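Local coordinates for pterin-4-alpha-carbinolamine dehydratase MoaB2 (Mycobacterium marinum, PDB 3RFQ), which probably takes part in molybdenum cofactor biosynthesis as a MogA/MoaB-family protein with a probable molybdopterin-binding domain, at residues 38-43 / 102-107; 51-56 / 158-163; 89-94 / 176-181; 123-128 / 167-172. All blocks are in the same frame, centred on the assembly; numbering follows the deposited sequence. Where two conformers were deposited one is given.

Contact 1: residues 38-43 / 102-107; sequences VDDRTA and TPRDVT
At the C-terminal ends of two neighbouring parallel strands of the MogA/MoaB domain, Asp40 faces Arg104 and Val38 meets Thr107. The loop holding residues 102-107 follows strand 92-96. It comes directly after the glycine-rich turn that ends the strand, a region that in relatives borders the pterin pocket, so a similar role is probable here. The polar link is a salt bridge from the single nitrogen Arg104 NH2. Its bond to Asp40 OD1 is 3.1 Å long, with an N-H...O angle of 152°. A second bond, to Asp40 OD2, is weak. OD1 lies at the edge of the guanidinium and near its plane, but the carboxylate is turned 58° against that plane. The Arg104 chain bends at both chi2 and chi3, which brings NH2 round to Asp40. Asp40 OD1 also accepts from Ala73 N, so two donors share this oxygen.

Deeper in, Thr107 OG1 sits over the fork of the two Val38 methyls, with CG2 3.6 Å from OG1. Methyl carbons offer OG1 no hydrogen bond, so this is van der Waals contact; the hydroxyl bonds to Gly97 O instead. Each segment also braces itself. Asp39 is the N-cap of helix 40-43, and its OD2 takes Thr42 N at 3.0 Å and Thr42 OG1 at 2.7 Å from opposite faces of the carboxylate. Residues 102-105 form a type I turn, with Asp105 OD2 2.8 Å from Thr102 N.

Ile78 of helix 75-87 packs against both Val38 and Thr107. Backbone bonds tie Val38 to Val96 of strand 92-96 and Asp39 to Val71 of strand 63-71.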
loop_
_atom_site.group_PDB
_atom_site.type_symbol
_atom_site.label_atom_id
_atom_site.label_comp_id
_atom_site.label_asym_id
_atom_site.label_seq_id
_atom_site.Cartn_x
_atom_site.Cartn_y
_atom_site.Cartn_z
ATOM N N VAL C 38 -0.615 -12.218 -26.699
ATOM C CA VAL C 38 -1.988 -12.530 -27.021
ATOM C C VAL C 38 -2.583 -11.304 -27.636
ATOM O O VAL C 38 -2.926 -10.351 -26.940
ATOM C CB VAL C 38 -2.811 -12.892 -25.777
ATOM C CG1 VAL C 38 -4.216 -13.353 -26.194
ATOM C CG2 VAL C 38 -2.119 -13.959 -24.971
ATOM N N ASP C 39 -2.707 -11.326 -28.953
ATOM C CA ASP C 39 -3.268 -10.212 -29.677
ATOM C C ASP C 39 -3.624 -10.653 -31.096
ATOM O O ASP C 39 -2.798 -11.244 -31.802
ATOM C CB ASP C 39 -2.280 -9.038 -29.700
ATOM C CG ASP C 39 -2.866 -7.799 -30.377
ATOM O OD1 ASP C 39 -3.756 -7.134 -29.787
ATOM O OD2 ASP C 39 -2.440 -7.501 -31.511
ATOM N N ASP C 40 -4.857 -10.366 -31.502
ATOM C CA ASP C 40 -5.355 -10.828 -32.787
ATOM C C ASP C 40 -4.610 -10.222 -33.964
ATOM O O ASP C 40 -4.228 -10.944 -34.897
ATOM C CB ASP C 40 -6.854 -10.562 -32.920
ATOM C CG ASP C 40 -7.697 -11.547 -32.134
ATOM O OD1 ASP C 40 -7.227 -12.682 -31.865
ATOM O OD2 ASP C 40 -8.852 -11.174 -31.802
ATOM N N ARG C 41 -4.406 -8.905 -33.931
ATOM C CA ARG C 41 -3.814 -8.210 -35.090
ATOM C C ARG C 41 -2.327 -8.584 -35.233
ATOM O O ARG C 41 -1.823 -8.720 -36.352
ATOM C CB ARG C 41 -4.045 -6.688 -35.026
ATOM N N THR C 42 -1.657 -8.798 -34.094
ATOM C CA THR C 42 -0.271 -9.271 -34.059
ATOM C C THR C 42 -0.160 -10.718 -34.572
ATOM O O THR C 42 0.753 -11.043 -35.343
ATOM C CB THR C 42 0.348 -9.146 -32.639
ATOM O OG1 THR C 42 0.161 -7.811 -32.146
ATOM C CG2 THR C 42 1.842 -9.481 -32.662
ATOM N N ALA C 43 -1.097 -11.574 -34.159
ATOM C CA ALA C 43 -1.168 -12.945 -34.680
ATOM C C ALA C 43 -1.321 -12.982 -36.214
ATOM O O ALA C 43 -0.870 -13.936 -36.854
ATOM C CB ALA C 43 -2.279 -13.728 -34.013
ATOM N N THR C 102 -13.740 -8.086 -21.776
ATOM C CA THR C 102 -14.477 -8.304 -23.027
ATOM C C THR C 102 -14.507 -9.812 -23.331
ATOM O O THR C 102 -13.849 -10.607 -22.618
ATOM C CB THR C 102 -13.861 -7.561 -24.217
ATOM O OG1 THR C 102 -12.697 -8.274 -24.648
ATOM C CG2 THR C 102 -13.498 -6.109 -23.852
ATOM N N PRO C 103 -15.264 -10.220 -24.369
ATOM C CA PRO C 103 -15.474 -11.667 -24.450
ATOM C C PRO C 103 -14.246 -12.391 -24.956
ATOM O O PRO C 103 -14.098 -13.587 -24.714
ATOM C CB PRO C 103 -16.643 -11.818 -25.462
ATOM C CG PRO C 103 -16.919 -10.392 -26.020
ATOM C CD PRO C 103 -15.805 -9.505 -25.554
ATOM N N ARG C 104 -13.397 -11.658 -25.672
ATOM C CA ARG C 104 -12.162 -12.191 -26.222
ATOM C C ARG C 104 -11.062 -12.252 -25.193
ATOM O O ARG C 104 -9.973 -12.724 -25.518
ATOM C CB ARG C 104 -11.666 -11.341 -27.414
ATOM C CG ARG C 104 -12.540 -11.416 -28.685
ATOM C CD ARG C 104 -12.489 -12.788 -29.378
ATOM N NE ARG C 104 -11.237 -13.030 -30.103
ATOM C CZ ARG C 104 -11.064 -14.025 -30.983
ATOM N NH1 ARG C 104 -12.060 -14.869 -31.246
ATOM N NH2 ARG C 104 -9.897 -14.179 -31.603
ATOM N N ASP C 105 -11.312 -11.764 -23.974
ATOM C CA ASP C 105 -10.253 -11.698 -22.980
ATOM C C ASP C 105 -10.151 -13.033 -22.249
ATOM O O ASP C 105 -10.636 -13.167 -21.100
ATOM C CB ASP C 105 -10.490 -10.558 -21.998
ATOM C CG ASP C 105 -10.148 -9.180 -22.581
ATOM O OD1 ASP C 105 -8.944 -8.904 -22.805
ATOM O OD2 ASP C 105 -11.085 -8.362 -22.757
ATOM N N VAL C 106 -9.541 -14.012 -22.926
ATOM C CA VAL C 106 -9.578 -15.412 -22.479
ATOM C C VAL C 106 -8.256 -15.982 -21.922
ATOM O O VAL C 106 -8.187 -17.168 -21.591
ATOM C CB VAL C 106 -10.153 -16.366 -23.566
ATOM C CG1 VAL C 106 -11.658 -16.094 -23.803
ATOM C CG2 VAL C 106 -9.369 -16.255 -24.864
ATOM N N THR C 107 -7.232 -15.138 -21.802
ATOM C CA THR C 107 -5.927 -15.580 -21.284
ATOM C C THR C 107 -6.056 -16.242 -19.898
ATOM O O THR C 107 -5.469 -17.318 -19.672
ATOM C CB THR C 107 -4.910 -14.432 -21.239
ATOM O OG1 THR C 107 -4.805 -13.822 -22.536
ATOM C CG2 THR C 107 -3.534 -14.890 -20.767
#

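Contact 2: residues 51-56 / 158-163; sequences GPLVTE and GSRYAV
Val54 and Val163 bring two helices together, their CA atoms 7.1 Å apart. Residues 51-56 are the first turns of helix 51-60. Residues 160-163 are the first turn of helix 160-180. Both helices pack on the central sheet of the alpha/beta fold, so the contact joins two covering helices near their N-terminal ends. Ser159 is the N-cap of the second helix, and its OG accepts from Ala162 N at 3.0 Å. At the start of the first helix, Gly51 O takes two donors, Thr55 N and Thr55 OG1.

The buried part is aliphatic. Val163 CG1 is placed anti to its backbone N (chi1 168°) and points between two partners. It lies 3.6 Å from Val54 CG2 and 3.9 Å from Leu53 CD2. The two valine side chains cross at about a right angle. Beneath them, Val54 and Val163 both rest on Val96 of strand 92-96, which closes a small hydrophobic cluster between helices and sheet.

At the exposed side, Arg160 reaches back toward helix 51-60. The bend of its chain at chi2 carries the guanidinium over Leu53. The nitrogens of this group have other partners. Arg160 NH1 bonds to His49 O, and NE makes a salt bridge with Glu60 OE1 of the third subunit. Glu56 OE2 in turn pairs with Arg164 NH2 of that subunit, so this edge of the contact belongs to a subunit interface. Leu53 CD2 sits over the centre of the Arg160 guanidinium, 3.8 Å from CZ.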
loop_
_atom_site.group_PDB
_atom_site.type_symbol
_atom_site.label_atom_id
_atom_site.label_comp_id
_atom_site.label_asym_id
_atom_site.label_seq_id
_atom_site.Cartn_x
_atom_site.Cartn_y
_atom_site.Cartn_z
ATOM N N GLY C 51 6.318 -7.834 -27.621
ATOM C CA GLY C 51 7.387 -8.815 -27.620
ATOM C C GLY C 51 8.763 -8.215 -27.338
ATOM O O GLY C 51 9.418 -8.624 -26.362
ATOM N N PRO C 52 9.210 -7.238 -28.162
ATOM C CA PRO C 52 10.572 -6.697 -27.928
ATOM C C PRO C 52 10.761 -6.070 -26.548
ATOM O O PRO C 52 11.872 -6.158 -25.962
ATOM C CB PRO C 52 10.770 -5.647 -29.050
ATOM C CG PRO C 52 9.806 -6.076 -30.170
ATOM C CD PRO C 52 8.609 -6.746 -29.419
ATOM N N LEU C 53 9.704 -5.433 -26.038
ATOM C CA LEU C 53 9.811 -4.765 -24.744
ATOM C C LEU C 53 9.941 -5.795 -23.613
ATOM O O LEU C 53 10.851 -5.701 -22.765
ATOM C CB LEU C 53 8.650 -3.790 -24.506
ATOM C CG LEU C 53 8.618 -3.136 -23.119
ATOM C CD1 LEU C 53 9.927 -2.375 -22.784
ATOM C CD2 LEU C 53 7.388 -2.233 -22.944
ATOM N N VAL C 54 9.045 -6.781 -23.597
ATOM C CA VAL C 54 9.119 -7.850 -22.582
ATOM C C VAL C 54 10.478 -8.561 -22.690
ATOM O O VAL C 54 11.070 -8.906 -21.689
ATOM C CB VAL C 54 7.908 -8.862 -22.638
ATOM C CG1 VAL C 54 7.975 -9.873 -21.474
ATOM C CG2 VAL C 54 6.577 -8.101 -22.542
ATOM N N THR C 55 10.984 -8.715 -23.908
ATOM C CA THR C 55 12.259 -9.370 -24.126
ATOM C C THR C 55 13.386 -8.571 -23.474
ATOM O O THR C 55 14.219 -9.151 -22.759
ATOM C CB THR C 55 12.529 -9.557 -25.617
ATOM O OG1 THR C 55 11.517 -10.413 -26.154
ATOM C CG2 THR C 55 13.935 -10.160 -25.873
ATOM N N GLU C 56 13.399 -7.257 -23.732
ATOM C CA GLU C 56 14.343 -6.338 -23.120
ATOM C C GLU C 56 14.318 -6.403 -21.592
ATOM O O GLU C 56 15.372 -6.476 -20.958
ATOM C CB GLU C 56 14.080 -4.898 -23.589
ATOM C CG GLU C 56 15.017 -3.864 -22.966
ATOM C CD GLU C 56 14.457 -2.418 -22.991
ATOM O OE1 GLU C 56 13.440 -2.142 -23.662
ATOM O OE2 GLU C 56 15.063 -1.539 -22.360
ATOM N N GLY C 158 -2.311 -5.959 -21.408
ATOM C CA GLY C 158 -1.678 -5.573 -22.672
ATOM C C GLY C 158 -1.105 -4.165 -22.865
ATOM O O GLY C 158 -0.279 -3.964 -23.760
ATOM N N SER C 159 -1.515 -3.166 -22.075
ATOM C CA SER C 159 -1.050 -1.792 -22.368
ATOM C C SER C 159 0.480 -1.713 -22.108
ATOM O O SER C 159 1.015 -2.508 -21.355
ATOM C CB SER C 159 -1.782 -0.766 -21.496
ATOM O OG SER C 159 -1.279 -0.844 -20.165
ATOM N N ARG C 160 1.175 -0.775 -22.735
ATOM C CA ARG C 160 2.607 -0.581 -22.461
ATOM C C ARG C 160 2.924 -0.303 -20.970
ATOM O O ARG C 160 3.920 -0.796 -20.446
ATOM C CB ARG C 160 3.148 0.586 -23.292
ATOM C CG ARG C 160 4.673 0.509 -23.550
ATOM C CD ARG C 160 4.947 0.987 -24.989
ATOM N NE ARG C 160 6.369 1.018 -25.328
ATOM C CZ ARG C 160 6.971 0.035 -25.974
ATOM N NH1 ARG C 160 6.254 -1.013 -26.372
ATOM N NH2 ARG C 160 8.272 0.098 -26.237
ATOM N N TYR C 161 2.088 0.505 -20.309
ATOM C CA TYR C 161 2.317 0.815 -18.906
ATOM C C TYR C 161 2.130 -0.429 -18.060
ATOM O O TYR C 161 2.911 -0.648 -17.139
ATOM C CB TYR C 161 1.413 1.943 -18.403
ATOM C CG TYR C 161 1.760 3.350 -18.882
ATOM C CD1 TYR C 161 2.913 3.613 -19.626
ATOM C CD2 TYR C 161 0.952 4.427 -18.526
ATOM C CE1 TYR C 161 3.229 4.931 -20.033
ATOM C CE2 TYR C 161 1.252 5.736 -18.910
ATOM C CZ TYR C 161 2.383 5.983 -19.670
ATOM O OH TYR C 161 2.635 7.286 -20.063
ATOM N N ALA C 162 1.131 -1.262 -18.377
ATOM C CA ALA C 162 0.947 -2.558 -17.634
ATOM C C ALA C 162 2.165 -3.460 -17.759
ATOM O O ALA C 162 2.615 -4.061 -16.790
ATOM C CB ALA C 162 -0.324 -3.317 -18.086
ATOM N N VAL C 163 2.688 -3.573 -18.967
ATOM C CA VAL C 163 3.850 -4.405 -19.194
ATOM C C VAL C 163 5.032 -3.876 -18.376
ATOM O O VAL C 163 5.703 -4.632 -17.663
ATOM C CB VAL C 163 4.245 -4.425 -20.702
ATOM C CG1 VAL C 163 5.629 -5.051 -20.864
ATOM C CG2 VAL C 163 3.192 -5.174 -21.505
#

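Contact 3: residues 89-94 / 176-181; sequences GVDLVV and HIIGQL
Ile178 carries the van der Waals contact, touching Asp91 and Leu92. The nearest CA atoms are those of Asp91 and Ile178, 6.7 Å apart. Ile178 CG1 lies 4.0 Å from Asp91 O and 4.1 Å from Asp91 CB. It touches the backbone and the aliphatic root of the aspartate, not the carboxylate. The terminal methyl goes further in, with Ile178 CD1 4.3 Å from Leu92 CB. CG1 of Ile178 stands anti to the carbonyl carbon (chi1 -72°), which turns the longer branch, CG1 and CD1, toward the strand. Phe63 of strand 63-71 packs on both Leu92 and Ile178 and fills out the cluster.

The polar interactions lie within the sheet and do not link the two segments. Asp91 OD2 accepts from Arg32 N, which fixes the carboxylate at the start of strand 31-38. Backbone bonds join Asp91 to Arg32 on one neighbouring strand and to Leu152 on the other. Before it, Gly89 ends helix 75-87 in a Schellman motif with positive phi, and the chain turns there into strand 92-96.

Contacts with another chain come from the rest of the helix end. His176 packs on Ile136 of the fourth subunit. Gln180 meets Thr102 of the same neighbour, and Leu181 its Val101.

Helix 160-180 runs back across the sheet and ends here, beside the N-terminal end of strand 92-96. A helix lying antiparallel to the parallel strands it covers is typical of alpha/beta folds, and this contact sets the C-terminal end of the helix against the start of the strand.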
loop_
_atom_site.group_PDB
_atom_site.type_symbol
_atom_site.label_atom_id
_atom_site.label_comp_id
_atom_site.label_asym_id
_atom_site.label_seq_id
_atom_site.Cartn_x
_atom_site.Cartn_y
_atom_site.Cartn_z
ATOM N N GLY C 89 10.518 -27.060 -20.949
ATOM C CA GLY C 89 11.390 -26.773 -19.799
ATOM C C GLY C 89 11.754 -25.308 -19.558
ATOM O O GLY C 89 12.733 -25.018 -18.879
ATOM N N VAL C 90 10.982 -24.389 -20.134
ATOM C CA VAL C 90 11.166 -22.951 -19.948
ATOM C C VAL C 90 10.916 -22.631 -18.456
ATOM O O VAL C 90 10.001 -23.224 -17.855
ATOM C CB VAL C 90 10.131 -22.191 -20.823
ATOM C CG1 VAL C 90 10.135 -20.710 -20.545
ATOM C CG2 VAL C 90 10.367 -22.481 -22.339
ATOM N N ASP C 91 11.703 -21.733 -17.855
ATOM C CA ASP C 91 11.508 -21.429 -16.425
ATOM C C ASP C 91 10.387 -20.418 -16.152
ATOM O O ASP C 91 9.679 -20.539 -15.147
ATOM C CB ASP C 91 12.805 -20.957 -15.747
ATOM C CG ASP C 91 13.922 -21.962 -15.881
ATOM O OD1 ASP C 91 13.867 -23.061 -15.250
ATOM O OD2 ASP C 91 14.856 -21.640 -16.635
ATOM N N LEU C 92 10.258 -19.432 -17.049
ATOM C CA LEU C 92 9.318 -18.316 -16.904
ATOM C C LEU C 92 8.604 -18.019 -18.209
ATOM O O LEU C 92 9.246 -17.712 -19.220
ATOM C CB LEU C 92 10.041 -17.049 -16.433
ATOM C CG LEU C 92 9.185 -15.760 -16.358
ATOM C CD1 LEU C 92 7.913 -15.950 -15.501
ATOM C CD2 LEU C 92 9.974 -14.563 -15.859
ATOM N N VAL C 93 7.283 -18.125 -18.198
ATOM C CA VAL C 93 6.474 -17.616 -19.297
ATOM C C VAL C 93 5.746 -16.331 -18.858
ATOM O O VAL C 93 5.022 -16.339 -17.872
ATOM C CB VAL C 93 5.453 -18.662 -19.813
ATOM C CG1 VAL C 93 4.605 -18.076 -21.007
ATOM C CG2 VAL C 93 6.164 -19.933 -20.251
ATOM N N VAL C 94 5.940 -15.246 -19.606
ATOM C CA VAL C 94 5.174 -14.028 -19.397
ATOM C C VAL C 94 4.289 -13.899 -20.636
ATOM O O VAL C 94 4.810 -13.846 -21.746
ATOM C CB VAL C 94 6.123 -12.800 -19.253
ATOM C CG1 VAL C 94 5.350 -11.515 -19.112
ATOM C CG2 VAL C 94 7.067 -12.970 -18.056
ATOM N N HIS C 176 12.949 -15.621 -7.172
ATOM C CA HIS C 176 12.790 -16.403 -5.932
ATOM C C HIS C 176 12.037 -17.714 -6.174
ATOM O O HIS C 176 12.412 -18.760 -5.630
ATOM C CB HIS C 176 12.112 -15.579 -4.835
ATOM C CG HIS C 176 11.637 -16.396 -3.676
ATOM N ND1 HIS C 176 12.414 -16.637 -2.565
ATOM C CD2 HIS C 176 10.466 -17.044 -3.463
ATOM C CE1 HIS C 176 11.742 -17.394 -1.714
ATOM N NE2 HIS C 176 10.555 -17.653 -2.234
ATOM N N ILE C 177 10.961 -17.641 -6.963
ATOM C CA ILE C 177 10.149 -18.806 -7.284
ATOM C C ILE C 177 10.971 -19.860 -8.041
ATOM O O ILE C 177 10.955 -21.039 -7.696
ATOM C CB ILE C 177 8.901 -18.393 -8.096
ATOM C CG1 ILE C 177 7.962 -17.574 -7.204
ATOM C CG2 ILE C 177 8.172 -19.622 -8.619
ATOM C CD1 ILE C 177 7.057 -16.657 -7.933
ATOM N N ILE C 178 11.698 -19.415 -9.061
ATOM C CA ILE C 178 12.497 -20.311 -9.881
ATOM C C ILE C 178 13.561 -20.991 -9.042
ATOM O O ILE C 178 13.755 -22.204 -9.144
ATOM C CB ILE C 178 13.070 -19.571 -11.099
ATOM C CG1 ILE C 178 11.922 -19.290 -12.067
ATOM C CG2 ILE C 178 14.157 -20.389 -11.783
ATOM C CD1 ILE C 178 12.078 -18.024 -12.823
ATOM N N GLY C 179 14.217 -20.216 -8.179
ATOM C CA GLY C 179 15.175 -20.773 -7.224
ATOM C C GLY C 179 14.558 -21.913 -6.443
ATOM O O GLY C 179 15.142 -23.003 -6.358
ATOM N N GLN C 180 13.361 -21.682 -5.896
ATOM C CA GLN C 180 12.683 -22.729 -5.127
ATOM C C GLN C 180 12.356 -23.986 -5.946
ATOM O O GLN C 180 12.322 -25.072 -5.390
ATOM C CB GLN C 180 11.434 -22.213 -4.386
ATOM C CG GLN C 180 11.697 -21.101 -3.354
ATOM C CD GLN C 180 12.586 -21.524 -2.169
ATOM O OE1 GLN C 180 13.615 -20.883 -1.901
ATOM N NE2 GLN C 180 12.187 -22.590 -1.449
ATOM N N LEU C 181 12.154 -23.849 -7.255
ATOM C CA LEU C 181 11.705 -24.989 -8.088
ATOM C C LEU C 181 12.742 -26.109 -8.381
ATOM O O LEU C 181 13.806 -25.879 -8.975
ATOM C CB LEU C 181 10.986 -24.500 -9.363
ATOM C CG LEU C 181 9.654 -23.787 -9.096
ATOM C CD1 LEU C 181 9.022 -23.283 -10.369
ATOM C CD2 LEU C 181 8.693 -24.687 -8.364
#

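Contact 4: residues 123-128 / 167-172; sequences AEAIRA and MATLNP
Thr169 presses its methyl group against Ala125 and Ile126, where helix 120-132 packs on helix 160-180. Both helices belong to the helical cover of the alpha/beta fold. The nearest CA atoms, those of Ile126 and Thr169, are 6.1 Å apart. Thr169 CG2 lies 3.7 Å from Ala125 CB and 3.8 Å from Ile126 N, so it meets the backbone of the first helix directly. The Ile126 side chain crosses Thr169 at a slant, its CG1 4.0 Å from the same methyl, CG2. Chi1 of -69° sets Thr169 OG1 anti to the carbonyl carbon and leaves CG2 anti to the backbone N, toward the other helix.

The hydroxyl has other partners, both weakly bonded. Thr169 OG1 makes weak hydrogen bonds with Ser129 OG and Asp165 O. The Thr169 side chain is about 5 Å from the bound sodium ion. Thr169 thus lies in the surroundings of the sodium site, whose residues are Ser129 and Asp165.

Further out, Ile126 and Leu170 both rest on Val154 of strand 151-156, which seats the helix pair on the sheet. Helix 160-180 is kinked at Pro172, whose nitrogen has no bond to the preceding turn. Ala125 also packs on Leu131 of the fourth subunit, and Glu124 OE2 forms a salt bridge with Arg127 NH1 of that chain. Arg127 NH1 in turn forms a salt bridge with Glu124 OE2 of the second subunit, and its NH2 bonds to Ser141 O in its own chain. Ala123 O lies over the centre of one face of the Arg127 guanidinium, 3.6 Å above its plane.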
loop_
_atom_site.group_PDB
_atom_site.type_symbol
_atom_site.label_atom_id
_atom_site.label_comp_id
_atom_site.label_asym_id
_atom_site.label_seq_id
_atom_site.Cartn_x
_atom_site.Cartn_y
_atom_site.Cartn_z
ATOM N N ALA C 123 -0.133 -12.083 -8.668
ATOM C CA ALA C 123 -1.277 -11.355 -9.244
ATOM C C ALA C 123 -1.736 -10.194 -8.328
ATOM O O ALA C 123 -2.105 -9.106 -8.820
ATOM C CB ALA C 123 -2.450 -12.315 -9.530
ATOM N N GLU C 124 -1.712 -10.410 -7.004
ATOM C CA GLU C 124 -2.116 -9.335 -6.101
ATOM C C GLU C 124 -1.129 -8.171 -6.123
ATOM O O GLU C 124 -1.535 -7.026 -6.010
ATOM C CB GLU C 124 -2.280 -9.810 -4.653
ATOM C CG GLU C 124 -3.291 -10.893 -4.469
ATOM C CD GLU C 124 -3.172 -11.583 -3.129
ATOM O OE1 GLU C 124 -2.264 -11.236 -2.310
ATOM O OE2 GLU C 124 -4.016 -12.468 -2.876
ATOM N N ALA C 125 0.165 -8.475 -6.233
ATOM C CA ALA C 125 1.183 -7.435 -6.180
ATOM C C ALA C 125 1.137 -6.645 -7.474
ATOM O O ALA C 125 1.265 -5.436 -7.441
ATOM C CB ALA C 125 2.617 -8.036 -5.923
ATOM N N ILE C 126 0.931 -7.328 -8.606
ATOM C CA ILE C 126 0.836 -6.665 -9.904
ATOM C C ILE C 126 -0.376 -5.714 -9.897
ATOM O O ILE C 126 -0.267 -4.549 -10.288
ATOM C CB ILE C 126 0.780 -7.699 -11.089
ATOM C CG1 ILE C 126 2.183 -8.294 -11.336
ATOM C CG2 ILE C 126 0.252 -7.039 -12.379
ATOM C CD1 ILE C 126 2.174 -9.660 -12.001
ATOM N N ARG C 127 -1.514 -6.194 -9.393
ATOM C CA ARG C 127 -2.712 -5.360 -9.368
ATOM C C ARG C 127 -2.569 -4.186 -8.420
ATOM O O ARG C 127 -2.946 -3.051 -8.787
ATOM C CB ARG C 127 -3.969 -6.166 -9.051
ATOM C CG ARG C 127 -4.475 -7.066 -10.199
ATOM C CD ARG C 127 -5.899 -7.583 -9.916
ATOM N NE ARG C 127 -5.838 -8.621 -8.871
ATOM C CZ ARG C 127 -5.655 -9.922 -9.117
ATOM N NH1 ARG C 127 -5.586 -10.781 -8.105
ATOM N NH2 ARG C 127 -5.563 -10.364 -10.380
ATOM N N ALA C 128 -2.042 -4.430 -7.208
ATOM C CA ALA C 128 -1.919 -3.328 -6.247
ATOM C C ALA C 128 -0.982 -2.252 -6.785
ATOM O O ALA C 128 -1.226 -1.042 -6.631
ATOM C CB ALA C 128 -1.442 -3.813 -4.860
ATOM N N MET C 167 6.342 -5.942 -14.923
ATOM C CA MET C 167 7.697 -6.501 -14.896
ATOM C C MET C 167 8.511 -5.965 -13.722
ATOM O O MET C 167 9.275 -6.713 -13.126
ATOM C CB MET C 167 8.442 -6.242 -16.226
ATOM C CG MET C 167 7.937 -7.057 -17.432
ATOM S SD MET C 167 7.925 -8.858 -17.190
ATOM C CE MET C 167 9.659 -9.205 -16.890
ATOM N N ALA C 168 8.359 -4.674 -13.392
ATOM C CA ALA C 168 9.038 -4.082 -12.227
ATOM C C ALA C 168 8.662 -4.840 -10.936
ATOM O O ALA C 168 9.507 -5.116 -10.063
ATOM C CB ALA C 168 8.662 -2.595 -12.086
ATOM N N THR C 169 7.384 -5.171 -10.826
ATOM C CA THR C 169 6.854 -5.917 -9.688
ATOM C C THR C 169 7.277 -7.388 -9.720
ATOM O O THR C 169 7.612 -7.959 -8.677
ATOM C CB THR C 169 5.290 -5.761 -9.635
ATOM O OG1 THR C 169 4.981 -4.404 -9.285
ATOM C CG2 THR C 169 4.665 -6.689 -8.628
ATOM N N LEU C 170 7.283 -7.987 -10.916
ATOM C CA LEU C 170 7.635 -9.393 -11.074
ATOM C C LEU C 170 9.131 -9.691 -10.767
ATOM O O LEU C 170 9.443 -10.749 -10.201
ATOM C CB LEU C 170 7.291 -9.884 -12.488
ATOM C CG LEU C 170 7.469 -11.401 -12.671
ATOM C CD1 LEU C 170 6.566 -12.188 -11.692
ATOM C CD2 LEU C 170 7.172 -11.792 -14.090
ATOM N N ASN C 171 10.028 -8.756 -11.123
ATOM C CA ASN C 171 11.469 -8.957 -10.990
ATOM C C ASN C 171 11.866 -9.658 -9.673
ATOM O O ASN C 171 12.429 -10.735 -9.719
ATOM C CB ASN C 171 12.249 -7.635 -11.123
ATOM C CG ASN C 171 12.302 -7.129 -12.540
ATOM O OD1 ASN C 171 12.150 -7.900 -13.517
ATOM N ND2 ASN C 171 12.515 -5.821 -12.673
ATOM N N PRO C 172 11.523 -9.077 -8.503
ATOM C CA PRO C 172 12.036 -9.771 -7.295
ATOM C C PRO C 172 11.269 -11.071 -6.974
ATOM O O PRO C 172 11.680 -11.823 -6.092
ATOM C CB PRO C 172 11.817 -8.740 -6.183
ATOM C CG PRO C 172 10.573 -7.957 -6.668
ATOM C CD PRO C 172 10.792 -7.839 -8.168
#

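Overall arrangement
Helix 160-180 links three of the contacts: contact 2 uses its start, contact 4 its middle and contact 3 its end. Val94 joins them in the core. Its CG1 is 3.9 Å from Val54 CG1 of contact 2, and its CG2 is 4.1 Å from Leu170 CD2 of contact 4. Contact 1 stands apart. It touches none of the others. The centres of contacts 1 and 3 are about 25 Å apart, on opposite sides of the chain's centre. The sodium ion lies beside contact 4 and about 13 Å from the Val163 side chain of contact 2. Contact 1, on the side of the probable pterin pocket, has its centre about 22 Å from that of contact 4.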